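PDB 3A72: Exo-arabinanase from Penicillium chrysogenum, which hydrolyses alpha-1,5-linked L-arabinan, probably working from chain ends to release arabinobiose, the disaccharide bound in this structure. Local coordinates for residues Phe12-Asp17 and Pro21-Pro26; Ala103-Pro108 and Ser112-Val117; Phe84-Pro89 and Gly159-Tyr164; Ile54-Asp59 and Asp124-Asp129; Pro208-Thr211 and Gln217-Tyr220. All coordinates share one frame; numbering follows the deposited sequence.

The enzyme is a six-bladed beta-propeller, each blade a four-stranded antiparallel sheet, and the five interactions sample how such a ring is built. Interactions 2 and 5 are hairpins inside single blades, their centres about 24 Å apart. Interactions 3 and 4 join neighbouring blades; their centres are about 17 Å apart, their segments alternate along the chain, and Leu85 touches both Trp128 and Ile54. Interaction 2 is nested inside the loops closed by both. Interaction 1 comes first in the chain, beside the ring closure, and interaction 5 last, about 29 Å from it between centres. Tyr164 of interaction 3 packs on Pro208, Val210 and Tyr220 of interaction 5, carrying the inter-blade contact onward to the next blade.

Interaction 1 of 5, residues Phe12-Asp17 and Pro21-Pro26; sequences FSPPSD and PRTLYP
Arg22 and Thr23 stand at the start of the innermost strand (23-30) of a beta-propeller blade, where they meet Phe12, Pro14 and Ser16 of the loop that leads in from strand 6-10. That earlier strand belongs to the blade completed by the C-terminal strands, so the contact lies beside the ring closure of the propeller. Strand 23-30 carries Tyr25 into the arabinose pocket. Two layers can be told apart. The inner one is apolar: the methyl CG2 of Thr23 sits at the edge of the Phe12 ring, 3.8 Å from its CD2, and is also 3.9 Å from CG of Pro14, the Thr23 and Pro14 side chains crossing at about a right angle. The hydroxyl OG1 of Thr23 is used differently, bonding to the carbonyl of Ala334. Further out, Pro14 CG rests 3.7 Å from CB of Arg22, and the arginine chain then runs extended from CG to NE past the carbonyl of Pro15, whose O is 3.4 Å from Arg22 CD. This brings the guanidinium side-on to Ser16, while its NH1 makes a weak bond to Glu340 O. NE and NH2 of Arg22 grip one acceptor lying near the guanidinium plane: Arg22 NH2 reaches Ser16 O at 3.0 Å, in the carbonyl plane on a lone pair, and Arg22 NE reaches the same Ser16 O at 3.1 Å from above the carbonyl plane.

Interaction 2 of 5, residues Ala103-Pro108 and Ser112-Val117; sequences AGSSIP and SSTDIV
Gly104 and Val117 form the hydrogen-bonded pair of this contact, joined by two backbone bonds: Gly104 N to Val117 O at 3.1 Å, and Val117 N to Gly104 O at 2.9 Å. A third backbone bond, Ser106 N to Asp115 O at 2.8 Å, brackets the non-hydrogen-bonded pair Ser105 and Ile116, whose CA atoms are only 4.3 Å apart. Weak CA-H...O contacts reinforce the ladder, the shortest from Ala103 CA to Val117 O.

Polar side chains add to it. With chi1 at -169°, Ser105 carries its OG away from its own N and over to the partner strand, where it takes a weak bond from Asp115 N at 3.4 Å. Towards the loop, a water joins the two segments, donating to Ser106 O and hydrogen-bonded to Ser113 OG. The Ser106 hydroxyl bonds instead to Asp72 and Asn75, and Asn75 also holds the carboxylate of Asp115.

Apolar packing is light. Ala103 CB lies 4.4 Å from Ile116 CG2. Ile107 and Thr114 lie side by side, pointing the same way, with Ile107 CG1 4.1 Å from Thr114 CG2. The Pro108 ring closes the end in van der Waals contact, its CD 3.4 Å from the hydroxyl Ser113 OG. Ser113 O is buried here without a polar partner. The strands run antiparallel, at 154° between directions, as the second and third strands of a propeller blade joined in a beta hairpin.

Interaction 3 of 5, residues Phe84-Pro89 and Gly159-Tyr164; sequences FLYSLP and GKLICY
Tyr86 and Leu161 both hold CG opposite the backbone nitrogen, chi1 -170° and -174°, and these two rotamers send an aromatic ring and an isobutyl group across the interface between neighbouring blades of the beta-propeller. Tyr86 lies on strand 82-87, innermost in its blade, and Leu161 on strand 160-167, the second strand of the next. The backbones stay well apart: the nearest CA atoms, those of Leu88 and Leu161, are 8.7 Å from each other, and the touch is made by side chains alone.

It is small, burying 86 Å² in all, and its focus is one methyl group. The side chains of Tyr86 and Leu161 slide past each other in opposite directions, so that CD1 of Leu161 comes obliquely to one side of the tyrosine ring, 3.7 Å from CE2 and 3.9 Å from CD2 of Tyr86. The ring is steadied from outside the pair, for its hydroxyl bonds to the backbone N of Ala156 on strand 149-157, which lies next to 160-167 in the same sheet. Leu154 of that strand also packs on the ring. Strand 149-157 thus meets both the ring and its hydroxyl, while strand 160-167 adds the Leu161 methyl to the ring.

Leu88, just past the end of its strand, supplies a second apolar partner. Its side chain crosses that of Leu161 at about a right angle, and the end of it reaches inward to place Leu88 CD2 4.2 Å from the same methyl, CD1 of Leu161.

Interaction 4 of 5, residues Ile54-Asp59 and Asp124-Asp129; sequences IYRSKD and DGMTWD
Asp124 reaches Arg56 through water 2, which donates to Asp124 O at 2.7 Å and accepts from Arg56 NH1 at 2.8 Å, lying at the edge of the guanidinium and in its plane. The carboxylate itself takes no direct part, Asp124 OD2 being 6.7 Å from Arg56 NH1. Gly125 follows, its backbone close beside CG2 of Ile54, while its carbonyl bonds to Ser68 OG. Met126 is bent at chi2 and chi3, which folds its sulfur back towards strand 52-57; SD stands obliquely, 4.1 Å from Arg56 NH1. Trp128 ends the walk by covering Ile54, with its CZ2 3.9 Å from Ile54 CG1 and 4.0 Å from Ile54 CD1, while its NE1 bonds to the same Ser68 hydroxyl.

Both segments carry parts of an Asp box, the Ser-x-Asp-x-Gly-x-Thr-Trp turn of sialidase-type propellers. In one, Ser57 OG receives Gly61 N and Asp59 OD2 pairs with Thr63 OG1; in the other, Ser121 and Asp123 hold Gly125 and Thr127 in the matching way. Such turns link the third and fourth strands of a blade, and here one turn packs its tryptophan on the neighbouring blade.

Interaction 5 of 5, residues Pro208-Thr211 and Gln217-Tyr220; sequences PVVT and QYFY
Thr211 and Phe219 make the hydrogen-bonded pair of this antiparallel ladder, each donating its backbone N to the other's O at 2.9 Å. Val210 and Tyr220 form the adjoining non-hydrogen-bonded pair, their CA atoms 4.5 Å apart, and a CA-H...O contact of 3.2 Å runs from Val210 CA to Phe219 O. The two strands are close to antiparallel, 160° between their directions.

Apolar contacts are divided between the faces of the sheet. On the Val210 face, the two methyls of that valine serve different rings: CG1 meets Tyr218 at the ring edge, 4.1 Å from CD1, whereas CG2 approaches Tyr220 obliquely, 3.7 Å from CD1. The division follows from chi1 of Val210, which at -178° turns CG1 away from the backbone N and CG2 away from the carbonyl carbon. Further along the ring of Tyr220, Pro208 CB lies 3.8 Å from CZ. On the face bearing Thr211 and Phe219, Thr211 CG2 lies 4.0 Å from Phe219 CB and, obliquely, nearly as close to CD2 of that ring, which leads off to meet Tyr239.

Val210 packs on Phe153, Leu155 and Tyr164 of one neighbouring blade, and Thr211 on Ala270 and Trp272 of the other. This is the hairpin of the first and second strands of a propeller blade, wedged between the blades that flank it, with the side chain of Pro208 about 6 Å from a bound arabinofuranose.

Interaction 1 of 5, residues Phe12-Asp17 and Pro21-Pro26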
# COMPACT_ATOMS: atom_id res chain seq x y z
N PHE A 12 1.24 -16.82 -6.80
CA PHE A 12 -0.08 -17.38 -7.06
C PHE A 12 -0.50 -17.10 -8.49
O PHE A 12 -0.47 -15.93 -8.94
CB PHE A 12 -1.12 -16.76 -6.12
CG PHE A 12 -2.54 -17.20 -6.33
CD1 PHE A 12 -2.92 -18.50 -6.20
CD2 PHE A 12 -3.51 -16.27 -6.66
CE1 PHE A 12 -4.23 -18.90 -6.34
CE2 PHE A 12 -4.83 -16.65 -6.81
CZ PHE A 12 -5.19 -17.96 -6.65
N SER A 13 -0.88 -18.13 -9.22
CA SER A 13 -1.47 -18.02 -10.54
C SER A 13 -2.93 -18.37 -10.44
O SER A 13 -3.26 -19.53 -10.10
CB SER A 13 -0.78 -18.94 -11.56
OG SER A 13 -1.16 -18.62 -12.93
N PRO A 14 -3.84 -17.43 -10.64
CA PRO A 14 -5.24 -17.67 -10.33
C PRO A 14 -5.90 -18.61 -11.35
O PRO A 14 -5.53 -18.62 -12.53
CB PRO A 14 -5.87 -16.32 -10.41
CG PRO A 14 -5.04 -15.55 -11.40
CD PRO A 14 -3.62 -16.03 -11.09
N PRO A 15 -6.92 -19.34 -10.87
CA PRO A 15 -7.72 -20.15 -11.81
C PRO A 15 -8.42 -19.29 -12.82
O PRO A 15 -8.80 -18.14 -12.55
CB PRO A 15 -8.75 -20.80 -10.90
CG PRO A 15 -8.36 -20.64 -9.50
CD PRO A 15 -7.41 -19.47 -9.51
N SER A 16 -8.66 -19.84 -14.02
CA SER A 16 -9.28 -19.07 -15.06
C SER A 16 -10.70 -18.64 -14.73
O SER A 16 -11.19 -17.68 -15.28
CB SER A 16 -9.28 -19.87 -16.37
OG SER A 16 -10.10 -21.01 -16.24
N ASP A 17 -11.33 -19.41 -13.84
CA ASP A 17 -12.68 -19.09 -13.44
C ASP A 17 -12.77 -17.99 -12.35
O ASP A 17 -13.87 -17.56 -11.98
CB ASP A 17 -13.54 -20.27 -12.92
CG ASP A 17 -13.23 -20.86 -11.57
OD1 ASP A 17 -12.17 -20.57 -11.07
OD2 ASP A 17 -14.01 -21.67 -11.03
N PRO A 21 -10.21 -8.85 -12.72
CA PRO A 21 -8.79 -9.09 -12.99
C PRO A 21 -8.18 -10.30 -12.31
O PRO A 21 -7.00 -10.57 -12.54
CB PRO A 21 -8.16 -7.81 -12.42
CG PRO A 21 -9.01 -7.46 -11.24
CD PRO A 21 -10.41 -7.72 -11.77
N ARG A 22 -8.92 -11.04 -11.52
CA ARG A 22 -8.54 -12.28 -10.85
C ARG A 22 -7.68 -12.05 -9.60
O ARG A 22 -8.01 -12.54 -8.51
CB ARG A 22 -7.93 -13.31 -11.78
CG ARG A 22 -8.81 -13.67 -12.97
CD ARG A 22 -8.33 -14.92 -13.67
NE ARG A 22 -9.20 -15.35 -14.74
CZ ARG A 22 -9.12 -14.97 -16.00
NH1 ARG A 22 -8.18 -14.08 -16.41
NH2 ARG A 22 -9.98 -15.50 -16.87
N THR A 23 -6.59 -11.30 -9.79
CA THR A 23 -5.77 -10.82 -8.68
C THR A 23 -5.49 -9.36 -8.96
O THR A 23 -5.47 -8.91 -10.10
CB THR A 23 -4.44 -11.60 -8.56
OG1 THR A 23 -3.62 -11.46 -9.73
CG2 THR A 23 -4.67 -13.08 -8.40
N LEU A 24 -5.22 -8.61 -7.90
CA LEU A 24 -4.85 -7.20 -8.00
C LEU A 24 -4.36 -6.72 -6.64
O LEU A 24 -4.75 -7.33 -5.62
CB LEU A 24 -6.10 -6.34 -8.37
CG LEU A 24 -5.79 -4.97 -9.00
CD1 LEU A 24 -5.29 -5.12 -10.43
CD2 LEU A 24 -7.04 -4.08 -8.96
N TYR A 25 -3.58 -5.66 -6.58
CA TYR A 25 -3.32 -4.92 -5.37
C TYR A 25 -2.44 -5.72 -4.40
O TYR A 25 -2.89 -6.20 -3.35
CB TYR A 25 -4.62 -4.46 -4.71
CG TYR A 25 -4.48 -3.22 -3.84
CD1 TYR A 25 -4.95 -1.99 -4.29
CD2 TYR A 25 -3.84 -3.26 -2.59
CE1 TYR A 25 -4.82 -0.82 -3.52
CE2 TYR A 25 -3.72 -2.10 -1.82
CZ TYR A 25 -4.20 -0.91 -2.29
OH TYR A 25 -4.12 0.26 -1.54
N PRO A 26 -1.17 -5.92 -4.76
CA PRO A 26 -0.28 -6.72 -3.91
C PRO A 26 0.09 -5.97 -2.67
O PRO A 26 0.44 -4.78 -2.74
CB PRO A 26 0.96 -6.89 -4.79
CG PRO A 26 1.00 -5.61 -5.59
CD PRO A 26 -0.45 -5.32 -5.90

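Interaction 2 of 5, residues Ala103-Pro108 and Ser112-Val117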
# COMPACT_ATOMS: atom_id res chain seq x y z
N ALA A 103 -5.52 -4.57 7.50
CA ALA A 103 -6.62 -3.67 7.20
C ALA A 103 -7.07 -3.94 5.77
O ALA A 103 -6.26 -4.29 4.91
CB ALA A 103 -6.24 -2.23 7.36
N GLY A 104 -8.34 -3.75 5.46
CA GLY A 104 -8.81 -3.90 4.11
C GLY A 104 -10.28 -3.60 4.02
O GLY A 104 -10.92 -3.40 5.08
N SER A 105 -10.84 -3.55 2.82
CA SER A 105 -12.18 -3.05 2.65
C SER A 105 -13.18 -4.18 2.41
O SER A 105 -13.09 -4.94 1.44
CB SER A 105 -12.21 -2.03 1.53
OG SER A 105 -13.47 -1.37 1.55
N SER A 106 -14.17 -4.23 3.30
CA SER A 106 -15.34 -5.10 3.23
C SER A 106 -16.38 -4.42 2.39
O SER A 106 -16.81 -3.30 2.69
CB SER A 106 -15.85 -5.30 4.66
OG SER A 106 -17.15 -5.89 4.66
N ILE A 107 -16.79 -5.11 1.31
CA ILE A 107 -17.58 -4.51 0.23
C ILE A 107 -18.52 -5.61 -0.25
O ILE A 107 -18.04 -6.69 -0.62
CB ILE A 107 -16.70 -4.03 -0.94
CG1 ILE A 107 -15.70 -2.96 -0.48
CG2 ILE A 107 -17.55 -3.54 -2.12
CD1 ILE A 107 -14.67 -2.66 -1.52
N PRO A 108 -19.83 -5.38 -0.34
CA PRO A 108 -20.71 -6.40 -0.92
C PRO A 108 -20.43 -6.56 -2.41
O PRO A 108 -19.88 -5.69 -3.06
CB PRO A 108 -22.11 -5.80 -0.72
CG PRO A 108 -21.99 -4.75 0.32
CD PRO A 108 -20.61 -4.20 0.06
N SER A 112 -21.95 -1.67 -3.21
CA SER A 112 -22.78 -0.59 -2.70
C SER A 112 -22.18 0.18 -1.54
O SER A 112 -22.68 1.27 -1.23
CB SER A 112 -24.14 -1.14 -2.27
OG SER A 112 -24.01 -2.16 -1.28
N SER A 113 -21.16 -0.32 -0.89
CA SER A 113 -20.57 0.32 0.28
C SER A 113 -19.12 -0.10 0.43
O SER A 113 -18.71 -1.08 -0.15
CB SER A 113 -21.37 -0.01 1.54
OG SER A 113 -21.42 -1.41 1.78
N THR A 114 -18.41 0.65 1.26
CA THR A 114 -17.02 0.40 1.62
C THR A 114 -16.85 0.45 3.12
O THR A 114 -17.51 1.25 3.79
CB THR A 114 -16.10 1.43 0.91
OG1 THR A 114 -16.65 2.75 1.06
CG2 THR A 114 -15.94 1.12 -0.55
N ASP A 115 -15.99 -0.38 3.67
CA ASP A 115 -15.79 -0.44 5.11
C ASP A 115 -14.39 -0.96 5.37
O ASP A 115 -14.12 -2.17 5.22
CB ASP A 115 -16.84 -1.32 5.75
CG ASP A 115 -16.81 -1.44 7.21
OD1 ASP A 115 -16.02 -0.80 7.92
OD2 ASP A 115 -17.67 -2.22 7.76
N ILE A 116 -13.49 -0.07 5.73
CA ILE A 116 -12.11 -0.45 6.07
C ILE A 116 -12.14 -1.01 7.47
O ILE A 116 -12.44 -0.27 8.44
CB ILE A 116 -11.14 0.73 5.94
CG1 ILE A 116 -11.10 1.24 4.52
CG2 ILE A 116 -9.77 0.31 6.43
CD1 ILE A 116 -10.36 2.57 4.37
N VAL A 117 -11.85 -2.30 7.56
CA VAL A 117 -11.87 -3.07 8.81
C VAL A 117 -10.45 -3.52 9.15
O VAL A 117 -9.57 -3.60 8.29
CB VAL A 117 -12.82 -4.25 8.69
CG1 VAL A 117 -14.27 -3.76 8.57
CG2 VAL A 117 -12.45 -5.23 7.59
O HOH W 1 -19.27 -2.06 3.28

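Interaction 3 of 5, residues Phe84-Pro89 and Gly159-Tyr164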
# COMPACT_ATOMS: atom_id res chain seq x y z
N PHE A 84 -3.91 -4.52 3.44
CA PHE A 84 -2.64 -3.97 3.92
C PHE A 84 -2.22 -4.78 5.13
O PHE A 84 -2.97 -4.87 6.10
CB PHE A 84 -2.74 -2.47 4.32
CG PHE A 84 -1.37 -1.90 4.54
CD1 PHE A 84 -0.61 -1.53 3.48
CD2 PHE A 84 -0.81 -1.80 5.80
CE1 PHE A 84 0.67 -1.08 3.59
CE2 PHE A 84 0.48 -1.33 5.95
CZ PHE A 84 1.23 -0.97 4.87
N LEU A 85 -1.02 -5.37 5.10
CA LEU A 85 -0.43 -6.11 6.20
C LEU A 85 0.52 -5.24 7.00
O LEU A 85 1.31 -4.50 6.41
CB LEU A 85 0.30 -7.35 5.71
CG LEU A 85 -0.58 -8.48 5.23
CD1 LEU A 85 0.26 -9.46 4.42
CD2 LEU A 85 -1.21 -9.20 6.42
N TYR A 86 0.49 -5.38 8.34
CA TYR A 86 1.40 -4.57 9.16
C TYR A 86 1.74 -5.29 10.48
O TYR A 86 0.84 -5.54 11.29
CB TYR A 86 0.77 -3.24 9.52
CG TYR A 86 1.71 -2.26 10.15
CD1 TYR A 86 2.93 -1.92 9.57
CD2 TYR A 86 1.41 -1.63 11.35
CE1 TYR A 86 3.80 -1.03 10.14
CE2 TYR A 86 2.27 -0.69 11.94
CZ TYR A 86 3.44 -0.41 11.33
OH TYR A 86 4.29 0.54 11.93
N SER A 87 2.99 -5.63 10.65
CA SER A 87 3.51 -6.21 11.91
C SER A 87 3.79 -5.05 12.84
O SER A 87 4.63 -4.19 12.54
CB SER A 87 4.74 -7.04 11.62
OG SER A 87 5.28 -7.58 12.80
N LEU A 88 3.10 -4.96 13.99
CA LEU A 88 3.32 -3.84 14.89
C LEU A 88 4.76 -3.81 15.36
O LEU A 88 5.24 -4.78 15.93
CB LEU A 88 2.43 -3.94 16.15
CG LEU A 88 0.95 -3.57 15.98
CD1 LEU A 88 0.31 -3.64 17.33
CD2 LEU A 88 0.80 -2.17 15.40
N PRO A 89 5.45 -2.66 15.18
CA PRO A 89 6.80 -2.56 15.68
C PRO A 89 6.95 -2.21 17.12
O PRO A 89 8.06 -2.20 17.67
CB PRO A 89 7.42 -1.44 14.79
CG PRO A 89 6.32 -0.71 14.21
CD PRO A 89 5.09 -1.55 14.30
N GLY A 159 3.31 4.74 20.34
CA GLY A 159 2.28 4.00 20.97
C GLY A 159 0.92 4.12 20.33
O GLY A 159 -0.08 3.65 20.91
N LYS A 160 0.85 4.71 19.15
CA LYS A 160 -0.38 4.89 18.41
C LYS A 160 -0.27 4.22 17.04
O LYS A 160 0.84 4.09 16.50
CB LYS A 160 -0.65 6.38 18.18
CG LYS A 160 -0.80 7.17 19.48
CD LYS A 160 -0.87 8.70 19.22
CE LYS A 160 0.50 9.31 18.91
NZ LYS A 160 0.29 10.80 18.63
N LEU A 161 -1.41 3.86 16.51
CA LEU A 161 -1.48 3.40 15.14
C LEU A 161 -2.26 4.43 14.30
O LEU A 161 -3.36 4.85 14.71
CB LEU A 161 -2.15 2.04 15.01
CG LEU A 161 -2.17 1.41 13.63
CD1 LEU A 161 -0.77 1.01 13.22
CD2 LEU A 161 -3.09 0.22 13.56
N ILE A 162 -1.65 4.81 13.19
CA ILE A 162 -2.24 5.71 12.24
C ILE A 162 -2.69 4.90 11.02
O ILE A 162 -1.93 4.07 10.50
CB ILE A 162 -1.25 6.80 11.78
CG1 ILE A 162 -0.64 7.56 12.98
CG2 ILE A 162 -1.86 7.76 10.81
CD1 ILE A 162 0.64 8.32 12.60
N CYS A 163 -3.92 5.15 10.56
CA CYS A 163 -4.39 4.61 9.29
C CYS A 163 -4.64 5.78 8.34
O CYS A 163 -5.53 6.59 8.58
CB CYS A 163 -5.67 3.81 9.45
SG CYS A 163 -6.20 3.05 7.89
N TYR A 164 -3.80 5.86 7.33
CA TYR A 164 -3.98 6.80 6.20
C TYR A 164 -4.86 6.14 5.17
O TYR A 164 -4.71 4.94 4.91
CB TYR A 164 -2.65 7.15 5.57
CG TYR A 164 -1.57 7.70 6.49
CD1 TYR A 164 -1.46 9.05 6.76
CD2 TYR A 164 -0.63 6.82 7.07
CE1 TYR A 164 -0.45 9.52 7.59
CE2 TYR A 164 0.37 7.29 7.87
CZ TYR A 164 0.47 8.65 8.15
OH TYR A 164 1.50 9.07 8.94

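Interaction 4 of 5, residues Ile54-Asp59 and Asp124-Asp129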
# COMPACT_ATOMS: atom_id res chain seq x y z
N ILE A 54 -3.42 -15.43 2.60
CA ILE A 54 -2.12 -15.10 3.21
C ILE A 54 -1.15 -16.18 2.80
O ILE A 54 -1.32 -17.35 3.21
CB ILE A 54 -2.24 -14.99 4.73
CG1 ILE A 54 -3.29 -14.01 5.20
CG2 ILE A 54 -0.87 -14.65 5.34
CD1 ILE A 54 -3.05 -12.58 4.83
N TYR A 55 -0.16 -15.83 1.99
CA TYR A 55 0.87 -16.75 1.52
C TYR A 55 2.17 -16.39 2.19
O TYR A 55 2.52 -15.22 2.35
CB TYR A 55 1.02 -16.69 0.00
CG TYR A 55 0.03 -17.53 -0.78
CD1 TYR A 55 -1.33 -17.43 -0.59
CD2 TYR A 55 0.47 -18.38 -1.78
CE1 TYR A 55 -2.20 -18.17 -1.32
CE2 TYR A 55 -0.41 -19.13 -2.54
CZ TYR A 55 -1.76 -19.04 -2.31
OH TYR A 55 -2.60 -19.81 -3.05
N ARG A 56 2.95 -17.41 2.57
CA ARG A 56 4.22 -17.23 3.27
C ARG A 56 5.37 -17.81 2.49
O ARG A 56 5.24 -18.85 1.84
CB ARG A 56 4.18 -17.97 4.62
CG ARG A 56 5.46 -17.86 5.43
CD ARG A 56 5.25 -18.28 6.86
NE ARG A 56 4.95 -19.70 6.98
CZ ARG A 56 4.44 -20.29 8.04
NH1 ARG A 56 4.10 -19.56 9.07
NH2 ARG A 56 4.29 -21.63 7.99
N SER A 57 6.52 -17.15 2.57
CA SER A 57 7.80 -17.69 2.13
C SER A 57 8.76 -17.69 3.28
O SER A 57 8.96 -16.65 3.94
CB SER A 57 8.38 -16.88 0.96
OG SER A 57 9.68 -17.38 0.63
N LYS A 58 9.41 -18.83 3.52
CA LYS A 58 10.44 -19.02 4.54
C LYS A 58 11.82 -19.17 3.94
O LYS A 58 12.78 -19.47 4.66
CB LYS A 58 10.10 -20.20 5.46
CG LYS A 58 8.86 -19.94 6.30
CD LYS A 58 8.51 -21.06 7.22
CE LYS A 58 9.57 -21.29 8.22
NZ LYS A 58 9.96 -20.23 9.12
N ASP A 59 11.98 -18.93 2.63
CA ASP A 59 13.26 -19.07 1.92
C ASP A 59 13.53 -17.82 1.10
O ASP A 59 14.13 -17.83 0.03
CB ASP A 59 13.32 -20.34 1.08
CG ASP A 59 12.19 -20.50 0.10
OD1 ASP A 59 11.42 -19.49 -0.07
OD2 ASP A 59 12.06 -21.60 -0.51
N ASP A 124 1.44 -14.95 14.05
CA ASP A 124 2.25 -14.78 12.84
C ASP A 124 1.46 -15.11 11.59
O ASP A 124 2.01 -15.47 10.54
CB ASP A 124 3.59 -15.53 12.89
CG ASP A 124 4.52 -15.04 14.00
OD1 ASP A 124 4.40 -13.91 14.39
OD2 ASP A 124 5.44 -15.78 14.45
N GLY A 125 0.13 -14.87 11.62
CA GLY A 125 -0.68 -15.04 10.44
C GLY A 125 -1.37 -16.37 10.28
O GLY A 125 -1.89 -16.64 9.17
N MET A 126 -1.38 -17.21 11.30
CA MET A 126 -2.11 -18.47 11.19
C MET A 126 -3.62 -18.32 11.44
O MET A 126 -4.42 -18.98 10.76
CB MET A 126 -1.51 -19.52 12.12
CG MET A 126 -0.03 -19.82 11.82
SD MET A 126 0.29 -20.45 10.19
CE MET A 126 -0.70 -21.88 10.15
N THR A 127 -3.96 -17.50 12.42
CA THR A 127 -5.35 -17.26 12.77
C THR A 127 -5.60 -15.78 12.94
O THR A 127 -4.68 -15.01 13.25
CB THR A 127 -5.83 -18.03 14.02
OG1 THR A 127 -5.08 -17.54 15.14
CG2 THR A 127 -5.63 -19.52 13.84
N TRP A 128 -6.85 -15.37 12.78
CA TRP A 128 -7.24 -13.95 12.71
C TRP A 128 -8.50 -13.73 13.51
O TRP A 128 -9.41 -14.58 13.54
CB TRP A 128 -7.53 -13.54 11.25
CG TRP A 128 -6.35 -13.73 10.36
CD1 TRP A 128 -6.02 -14.83 9.63
CD2 TRP A 128 -5.33 -12.78 10.14
NE1 TRP A 128 -4.85 -14.54 8.98
CE2 TRP A 128 -4.39 -13.32 9.25
CE3 TRP A 128 -5.11 -11.45 10.58
CZ2 TRP A 128 -3.28 -12.61 8.84
CZ3 TRP A 128 -4.01 -10.76 10.17
CH2 TRP A 128 -3.09 -11.33 9.28
N ASP A 129 -8.60 -12.53 14.06
CA ASP A 129 -9.80 -12.07 14.73
C ASP A 129 -10.09 -10.62 14.33
O ASP A 129 -9.19 -9.79 14.21
CB ASP A 129 -9.66 -12.09 16.25
CG ASP A 129 -9.75 -13.52 16.73
OD1 ASP A 129 -10.87 -14.09 16.81
OD2 ASP A 129 -8.66 -14.07 17.00
O HOH W 2 4.18 -16.75 9.51

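Interaction 5 of 5, residues Pro208-Thr211 and Gln217-Tyr220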
# COMPACT_ATOMS: atom_id res chain seq x y z
N PRO A 208 -2.23 6.88 -0.54
CA PRO A 208 -1.10 7.32 0.29
C PRO A 208 -0.24 6.17 0.74
O PRO A 208 -0.74 5.15 1.26
CB PRO A 208 -1.81 7.98 1.49
CG PRO A 208 -3.13 7.21 1.61
CD PRO A 208 -3.52 6.90 0.18
N VAL A 209 1.08 6.36 0.63
CA VAL A 209 2.04 5.39 1.13
C VAL A 209 3.14 6.19 1.84
O VAL A 209 3.57 7.23 1.33
CB VAL A 209 2.60 4.49 0.01
CG1 VAL A 209 3.75 3.61 0.50
CG2 VAL A 209 1.50 3.64 -0.61
N VAL A 210 3.61 5.72 3.00
CA VAL A 210 4.55 6.50 3.82
C VAL A 210 5.77 5.65 4.11
O VAL A 210 5.65 4.44 4.39
CB VAL A 210 3.89 6.97 5.12
CG1 VAL A 210 4.84 7.81 5.95
CG2 VAL A 210 2.64 7.75 4.84
N THR A 211 6.93 6.26 4.13
CA THR A 211 8.14 5.62 4.66
C THR A 211 8.89 6.64 5.52
O THR A 211 9.06 7.80 5.14
CB THR A 211 9.00 5.02 3.54
OG1 THR A 211 10.04 4.20 4.13
CG2 THR A 211 9.69 5.98 2.64
N GLN A 217 12.34 12.65 9.23
CA GLN A 217 11.24 13.03 8.33
C GLN A 217 10.49 11.81 7.84
O GLN A 217 11.06 10.73 7.72
CB GLN A 217 11.83 13.75 7.10
CG GLN A 217 12.45 15.10 7.40
CD GLN A 217 12.89 15.77 6.12
OE1 GLN A 217 13.83 15.33 5.48
NE2 GLN A 217 12.14 16.80 5.72
N TYR A 218 9.22 11.99 7.56
CA TYR A 218 8.38 11.01 6.90
C TYR A 218 8.15 11.46 5.49
O TYR A 218 7.83 12.63 5.22
CB TYR A 218 7.04 10.83 7.62
CG TYR A 218 7.17 10.25 9.01
CD1 TYR A 218 6.93 8.90 9.25
CD2 TYR A 218 7.55 11.05 10.09
CE1 TYR A 218 7.04 8.37 10.52
CE2 TYR A 218 7.67 10.50 11.36
CZ TYR A 218 7.43 9.18 11.59
OH TYR A 218 7.55 8.66 12.85
N PHE A 219 8.32 10.51 4.56
CA PHE A 219 8.09 10.67 3.12
C PHE A 219 6.72 10.10 2.79
O PHE A 219 6.52 8.89 2.88
CB PHE A 219 9.21 9.96 2.37
CG PHE A 219 9.17 10.00 0.88
CD1 PHE A 219 9.80 11.05 0.21
CD2 PHE A 219 8.52 9.05 0.12
CE1 PHE A 219 9.75 11.12 -1.17
CE2 PHE A 219 8.49 9.11 -1.26
CZ PHE A 219 9.11 10.15 -1.91
N TYR A 220 5.79 10.98 2.48
CA TYR A 220 4.39 10.67 2.19
C TYR A 220 4.19 10.81 0.71
O TYR A 220 4.26 11.95 0.21
CB TYR A 220 3.52 11.61 3.03
CG TYR A 220 2.03 11.56 2.84
CD1 TYR A 220 1.21 10.99 3.83
CD2 TYR A 220 1.40 12.09 1.74
CE1 TYR A 220 -0.17 10.95 3.66
CE2 TYR A 220 0.04 12.06 1.58
CZ TYR A 220 -0.75 11.50 2.54
OH TYR A 220 -2.10 11.53 2.33